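Local coordinates for protein beta-galactosidase/beta-glucuronidase (Faecalibacterium prausnitzii L2-6, PDB 6MVF) that binds flavin mononucleotide and acts as a beta-glucuronidase of glycoside hydrolase family 2, at residues K379-I382 and I383-N387; S366-D369 and A370-V374. All coordinates share one frame; numbering follows the deposited sequence.

Both contacts lie on helix 368-385, the helix of the beta-alpha-beta unit that links strand 353-357 to strand 391-398 in the TIM barrel domain. Contact 2 (366-374) comes first along the chain and holds the N-terminal start of the helix, partly buried; contact 1 (379-387) holds the buried C-terminal part of the helix and the residues just beyond. Their centres are about 20 Å apart and their nearest atoms about 5 Å, so they do not touch. FMN belongs to contact 1: Lys379, Ile383 and Tyr386 line its pocket, whereas the side chain of Thr372 in contact 2 is about 12 Å from FMN. The same helix starts at a surface turn with glycine at the N-cap and later runs past the cofactor.

Contact 1 (K379-I382 and I383-N387); sequences KELI and IQNYN. With FMN (flavin mononucleotide), chain G.
Lys379 and Ile383, one helical turn apart, run side by side in the same direction, with Lys379 CG 3.7 Å from Ile383 CD1. The lysine chain is fully extended, which carries its amino group past the isoleucine to the FMN phosphate. A positive charge suits that anion, although the modelled 1.9 Å between Lys379 NZ and FMN O3P is doubtful as a bond length. Ile383 offers the flavin a branched apolar flank: its CG1 lies 3.6 Å from FMN C7. On Tyr386, CB and CG meet the methyl C7M of the same ring, CG at 3.7 Å, with the phenol set there by a CG anti to the backbone N (chi1 -176°). The three residues form part of the FMN pocket.

Asn385 turns its amide back at the chain. Its ND2 donates to Leu381 O at 2.8 Å, nearly straight (166°), on a lone pair in the carbonyl plane. Asn385 N adds only weak bonds to Leu381 O and Ile382 O; the side-chain amide makes the stronger hold on Leu381 O.

The Glu380 carboxylate hydrogen-bonds Ser117 and His112. Gln384 NE2 donates to the carbonyl oxygens of Tyr178 and Ile118, while OE1 accepts from Gln338 NE2. Within the beta-alpha-beta unit of strands 353-357 and 391-398, Leu381 and Ile382 rest on Trp394 of the latter strand, Ile382 also on Leu423 of helix 407-423.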
loop_
_atom_site.group_PDB
_atom_site.type_symbol
_atom_site.label_atom_id
_atom_site.label_comp_id
_atom_site.label_asym_id
_atom_site.label_seq_id
_atom_site.Cartn_x
_atom_site.Cartn_y
_atom_site.Cartn_z
ATOM N N LYS A 379 -12.037 -35.965 -12.102
ATOM C CA LYS A 379 -12.420 -35.975 -10.674
ATOM C C LYS A 379 -11.708 -34.823 -9.962
ATOM O O LYS A 379 -12.301 -34.213 -9.127
ATOM C CB LYS A 379 -12.148 -37.347 -10.063
ATOM C CG LYS A 379 -13.017 -37.682 -8.873
ATOM C CD LYS A 379 -12.941 -39.098 -8.391
ATOM C CE LYS A 379 -13.548 -39.261 -7.022
ATOM N NZ LYS A 379 -13.474 -40.648 -6.526
ATOM N N GLU A 380 -10.461 -34.563 -10.303
ATOM C CA GLU A 380 -9.743 -33.449 -9.696
ATOM C C GLU A 380 -10.277 -32.116 -10.197
ATOM O O GLU A 380 -10.343 -31.146 -9.438
ATOM C CB GLU A 380 -8.242 -33.556 -9.980
ATOM C CG GLU A 380 -7.570 -34.739 -9.326
ATOM C CD GLU A 380 -6.112 -34.868 -9.733
ATOM O OE1 GLU A 380 -5.790 -34.631 -10.920
ATOM O OE2 GLU A 380 -5.282 -35.199 -8.862
ATOM N N LEU A 381 -10.639 -32.036 -11.476
ATOM C CA LEU A 381 -11.139 -30.774 -12.008
ATOM C C LEU A 381 -12.437 -30.370 -11.325
ATOM O O LEU A 381 -12.641 -29.196 -11.005
ATOM C CB LEU A 381 -11.340 -30.877 -13.518
ATOM C CG LEU A 381 -12.016 -29.679 -14.183
ATOM C CD1 LEU A 381 -11.147 -28.418 -14.034
ATOM C CD2 LEU A 381 -12.350 -29.984 -15.652
ATOM N N ILE A 382 -13.322 -31.329 -11.081
ATOM C CA ILE A 382 -14.607 -30.992 -10.490
ATOM C C ILE A 382 -14.468 -30.708 -9.006
ATOM O O ILE A 382 -15.078 -29.774 -8.489
ATOM C CB ILE A 382 -15.608 -32.124 -10.764
ATOM C CG1 ILE A 382 -15.914 -32.168 -12.263
ATOM C CG2 ILE A 382 -16.869 -31.966 -9.899
ATOM C CD1 ILE A 382 -16.842 -33.271 -12.658
ATOM N N ILE A 383 -13.663 -31.498 -8.295
ATOM C CA ILE A 383 -13.600 -31.369 -6.845
ATOM C C ILE A 383 -12.840 -30.115 -6.445
ATOM O O ILE A 383 -13.199 -29.440 -5.478
ATOM C CB ILE A 383 -12.993 -32.648 -6.236
ATOM C CG1 ILE A 383 -14.099 -33.680 -6.078
ATOM C CG2 ILE A 383 -12.336 -32.380 -4.868
ATOM C CD1 ILE A 383 -13.644 -35.063 -6.339
ATOM N N GLN A 384 -11.795 -29.767 -7.188
ATOM C CA GLN A 384 -11.026 -28.579 -6.849
ATOM C C GLN A 384 -11.726 -27.298 -7.268
ATOM O O GLN A 384 -11.478 -26.248 -6.668
ATOM C CB GLN A 384 -9.633 -28.662 -7.477
ATOM C CG GLN A 384 -8.859 -29.839 -6.944
ATOM C CD GLN A 384 -7.516 -30.053 -7.608
ATOM O OE1 GLN A 384 -7.049 -29.242 -8.417
ATOM N NE2 GLN A 384 -6.872 -31.154 -7.247
ATOM N N ASN A 385 -12.635 -27.366 -8.239
ATOM C CA ASN A 385 -13.279 -26.163 -8.741
ATOM C C ASN A 385 -14.767 -26.144 -8.476
ATOM O O ASN A 385 -15.474 -25.290 -9.030
ATOM C CB ASN A 385 -12.995 -25.995 -10.233
ATOM C CG ASN A 385 -11.522 -25.864 -10.504
ATOM O OD1 ASN A 385 -10.956 -24.782 -10.336
ATOM N ND2 ASN A 385 -10.870 -26.971 -10.861
ATOM N N TYR A 386 -15.255 -27.037 -7.616
ATOM C CA TYR A 386 -16.695 -27.161 -7.417
ATOM C C TYR A 386 -17.340 -25.873 -6.901
ATOM O O TYR A 386 -18.506 -25.612 -7.204
ATOM C CB TYR A 386 -16.992 -28.313 -6.460
ATOM C CG TYR A 386 -18.476 -28.553 -6.294
ATOM C CD1 TYR A 386 -19.183 -27.972 -5.245
ATOM C CD2 TYR A 386 -19.174 -29.342 -7.202
ATOM C CE1 TYR A 386 -20.545 -28.187 -5.102
ATOM C CE2 TYR A 386 -20.526 -29.562 -7.067
ATOM C CZ TYR A 386 -21.211 -28.989 -6.017
ATOM O OH TYR A 386 -22.565 -29.214 -5.884
ATOM N N ASN A 387 -16.620 -25.056 -6.122
ATOM C CA ASN A 387 -17.283 -23.916 -5.497
ATOM C C ASN A 387 -17.303 -22.648 -6.347
ATOM O O ASN A 387 -17.982 -21.692 -5.963
ATOM C CB ASN A 387 -16.646 -23.631 -4.146
ATOM C CG ASN A 387 -16.789 -24.802 -3.199
ATOM O OD1 ASN A 387 -17.788 -25.544 -3.252
ATOM N ND2 ASN A 387 -15.776 -25.003 -2.340
HETATM N N1 FMN G . -14.687 -36.751 0.474
HETATM C C2 FMN G . -13.696 -36.501 1.333
HETATM O O2 FMN G . -13.338 -37.342 2.160
HETATM N N3 FMN G . -13.030 -35.368 1.343
HETATM C C4 FMN G . -13.291 -34.388 0.534
HETATM O O4 FMN G . -12.668 -33.339 0.550
HETATM C C4A FMN G . -14.348 -34.577 -0.399
HETATM N N5 FMN G . -14.602 -33.601 -1.223
HETATM C C5A FMN G . -15.565 -33.706 -2.115
HETATM C C6 FMN G . -15.810 -32.655 -2.961
HETATM C C7 FMN G . -16.796 -32.738 -3.877
HETATM C C7M FMN G . -17.049 -31.601 -4.788
HETATM C C8 FMN G . -17.583 -33.961 -3.976
HETATM C C8M FMN G . -18.659 -34.068 -4.997
HETATM C C9 FMN G . -17.334 -35.012 -3.122
HETATM C C9A FMN G . -16.353 -34.931 -2.181
HETATM N N10 FMN G . -16.080 -35.999 -1.341
HETATM C C10 FMN G . -15.059 -35.839 -0.407
HETATM C "C1'" FMN G . -16.946 -37.163 -1.462
HETATM C "C2'" FMN G . -16.449 -38.515 -1.916
HETATM O "O2'" FMN G . -16.572 -38.409 -3.311
HETATM C "C3'" FMN G . -17.359 -39.652 -1.511
HETATM O "O3'" FMN G . -18.181 -39.239 -0.440
HETATM C "C4'" FMN G . -16.643 -40.883 -1.003
HETATM O "O4'" FMN G . -15.606 -40.416 -0.153
HETATM C "C5'" FMN G . -16.108 -41.804 -2.100
HETATM O "O5'" FMN G . -14.739 -41.554 -2.366
HETATM P P FMN G . -13.977 -42.078 -3.652
HETATM O O1P FMN G . -12.607 -42.268 -3.137
HETATM O O2P FMN G . -14.707 -43.325 -4.056
HETATM O O3P FMN G . -14.059 -41.059 -4.738
#

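Contact 2 (S366-D369 and A370-V374); sequences SGKD and AHTHV
His371, Thr372 and His373 donate their backbone N-H groups to Gly367, Lys368 and Asp369 in turn, four residues back, so the chain passes from loop into alpha-helix at Gly367. Gly367 is the N-cap, with phi/psi of 120°/160°, a backbone shape that leaves no room for a CB beside the carbonyl oxygen of Ser366, so glycine suits the place. A water stands in where a capping side chain is lacking: it donates to Ser366 O at 2.9 Å and accepts from Ala370 N at 3.0 Å, satisfying one amide of the first turn. The small methyl of Ala370 stays beside the incoming chain, its CB 4.1 Å from Ser366 O.

Thr372 bonds twice to one atom. Its N lies 2.8 Å from Lys368 O and its OG1 3.0 Å from the same oxygen, the two donors arriving from opposite faces of the carbonyl plane. With OG1 beside its own backbone N (chi1 -70°), the hydroxyl is turned back along the helix, so a polar group on an exposed turn finds its acceptor within the helix itself. The aliphatic part of Lys368 runs alongside Thr372 and points the same way.

Asp369, in the first turn, puts a negative charge near the N-terminal end of the helix dipole, where it would probably be stabilised. The two histidines instead lead outward: His371 NE2 bonds to Asp415 of helix 407-423, and His373 ND1 to Glu113 of strand 107-113 in another domain.

Altogether this is a helix N-terminus with glycine at the N-cap position and a water bridging Ser366 O to Ala370 N, and it opens the helical part of a beta-alpha-beta crossover, the repeating unit of a TIM barrel.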
loop_
_atom_site.group_PDB
_atom_site.type_symbol
_atom_site.label_atom_id
_atom_site.label_comp_id
_atom_site.label_asym_id
_atom_site.label_seq_id
_atom_site.Cartn_x
_atom_site.Cartn_y
_atom_site.Cartn_z
ATOM N N SER A 366 -5.686 -46.016 -25.978
ATOM C CA SER A 366 -6.275 -47.227 -25.415
ATOM C C SER A 366 -5.554 -47.659 -24.139
ATOM O O SER A 366 -4.404 -47.297 -23.882
ATOM C CB SER A 366 -6.213 -48.363 -26.428
ATOM O OG SER A 366 -4.860 -48.605 -26.771
ATOM N N GLY A 367 -6.250 -48.459 -23.340
ATOM C CA GLY A 367 -5.673 -48.971 -22.115
ATOM C C GLY A 367 -6.412 -48.599 -20.846
ATOM O O GLY A 367 -7.192 -47.642 -20.828
ATOM N N LYS A 368 -6.173 -49.366 -19.774
ATOM C CA LYS A 368 -6.749 -49.054 -18.472
ATOM C C LYS A 368 -6.067 -47.859 -17.826
ATOM O O LYS A 368 -6.730 -47.072 -17.143
ATOM C CB LYS A 368 -6.654 -50.254 -17.532
ATOM C CG LYS A 368 -7.292 -49.999 -16.176
ATOM C CD LYS A 368 -7.229 -51.214 -15.270
ATOM C CE LYS A 368 -5.787 -51.601 -14.934
ATOM N NZ LYS A 368 -5.528 -53.061 -15.167
ATOM N N ASP A 369 -4.756 -47.700 -18.031
ATOM C CA ASP A 369 -4.032 -46.618 -17.372
ATOM C C ASP A 369 -4.365 -45.260 -17.991
ATOM O O ASP A 369 -4.510 -44.266 -17.270
ATOM C CB ASP A 369 -2.529 -46.905 -17.405
ATOM C CG ASP A 369 -2.111 -47.916 -16.330
ATOM O OD1 ASP A 369 -2.989 -48.344 -15.549
ATOM O OD2 ASP A 369 -0.916 -48.277 -16.257
ATOM N N ALA A 370 -4.518 -45.200 -19.315
ATOM C CA ALA A 370 -4.990 -43.970 -19.945
ATOM C C ALA A 370 -6.441 -43.668 -19.583
ATOM O O ALA A 370 -6.821 -42.493 -19.474
ATOM C CB ALA A 370 -4.839 -44.054 -21.470
ATOM N N HIS A 371 -7.272 -44.708 -19.427
ATOM C CA HIS A 371 -8.627 -44.502 -18.926
ATOM C C HIS A 371 -8.591 -43.976 -17.497
ATOM O O HIS A 371 -9.327 -43.049 -17.146
ATOM C CB HIS A 371 -9.439 -45.806 -19.010
ATOM C CG HIS A 371 -10.852 -45.690 -18.512
ATOM N ND1 HIS A 371 -11.228 -46.057 -17.235
ATOM C CD2 HIS A 371 -11.988 -45.263 -19.123
ATOM C CE1 HIS A 371 -12.528 -45.857 -17.076
ATOM N NE2 HIS A 371 -13.012 -45.374 -18.206
ATOM N N THR A 372 -7.716 -44.538 -16.667
ATOM C CA THR A 372 -7.609 -44.073 -15.294
ATOM C C THR A 372 -7.110 -42.630 -15.230
ATOM O O THR A 372 -7.633 -41.831 -14.445
ATOM C CB THR A 372 -6.710 -45.020 -14.507
ATOM O OG1 THR A 372 -7.403 -46.263 -14.344
ATOM C CG2 THR A 372 -6.349 -44.433 -13.127
ATOM N N HIS A 373 -6.126 -42.266 -16.057
ATOM C CA HIS A 373 -5.696 -40.871 -16.103
ATOM C C HIS A 373 -6.875 -39.932 -16.350
ATOM O O HIS A 373 -7.069 -38.955 -15.618
ATOM C CB HIS A 373 -4.631 -40.677 -17.183
ATOM C CG HIS A 373 -4.218 -39.247 -17.384
ATOM N ND1 HIS A 373 -3.001 -38.758 -16.958
ATOM C CD2 HIS A 373 -4.844 -38.211 -17.997
ATOM C CE1 HIS A 373 -2.903 -37.479 -17.279
ATOM N NE2 HIS A 373 -4.008 -37.123 -17.913
ATOM N N VAL A 374 -7.677 -40.211 -17.382
ATOM C CA VAL A 374 -8.710 -39.258 -17.779
ATOM C C VAL A 374 -9.741 -39.101 -16.665
ATOM O O VAL A 374 -10.091 -37.978 -16.282
ATOM C CB VAL A 374 -9.340 -39.674 -19.124
ATOM C CG1 VAL A 374 -10.769 -39.233 -19.208
ATOM C CG2 VAL A 374 -8.552 -39.082 -20.304
HETATM O O HOH W 1 -3.157 -47.128 -21.227
#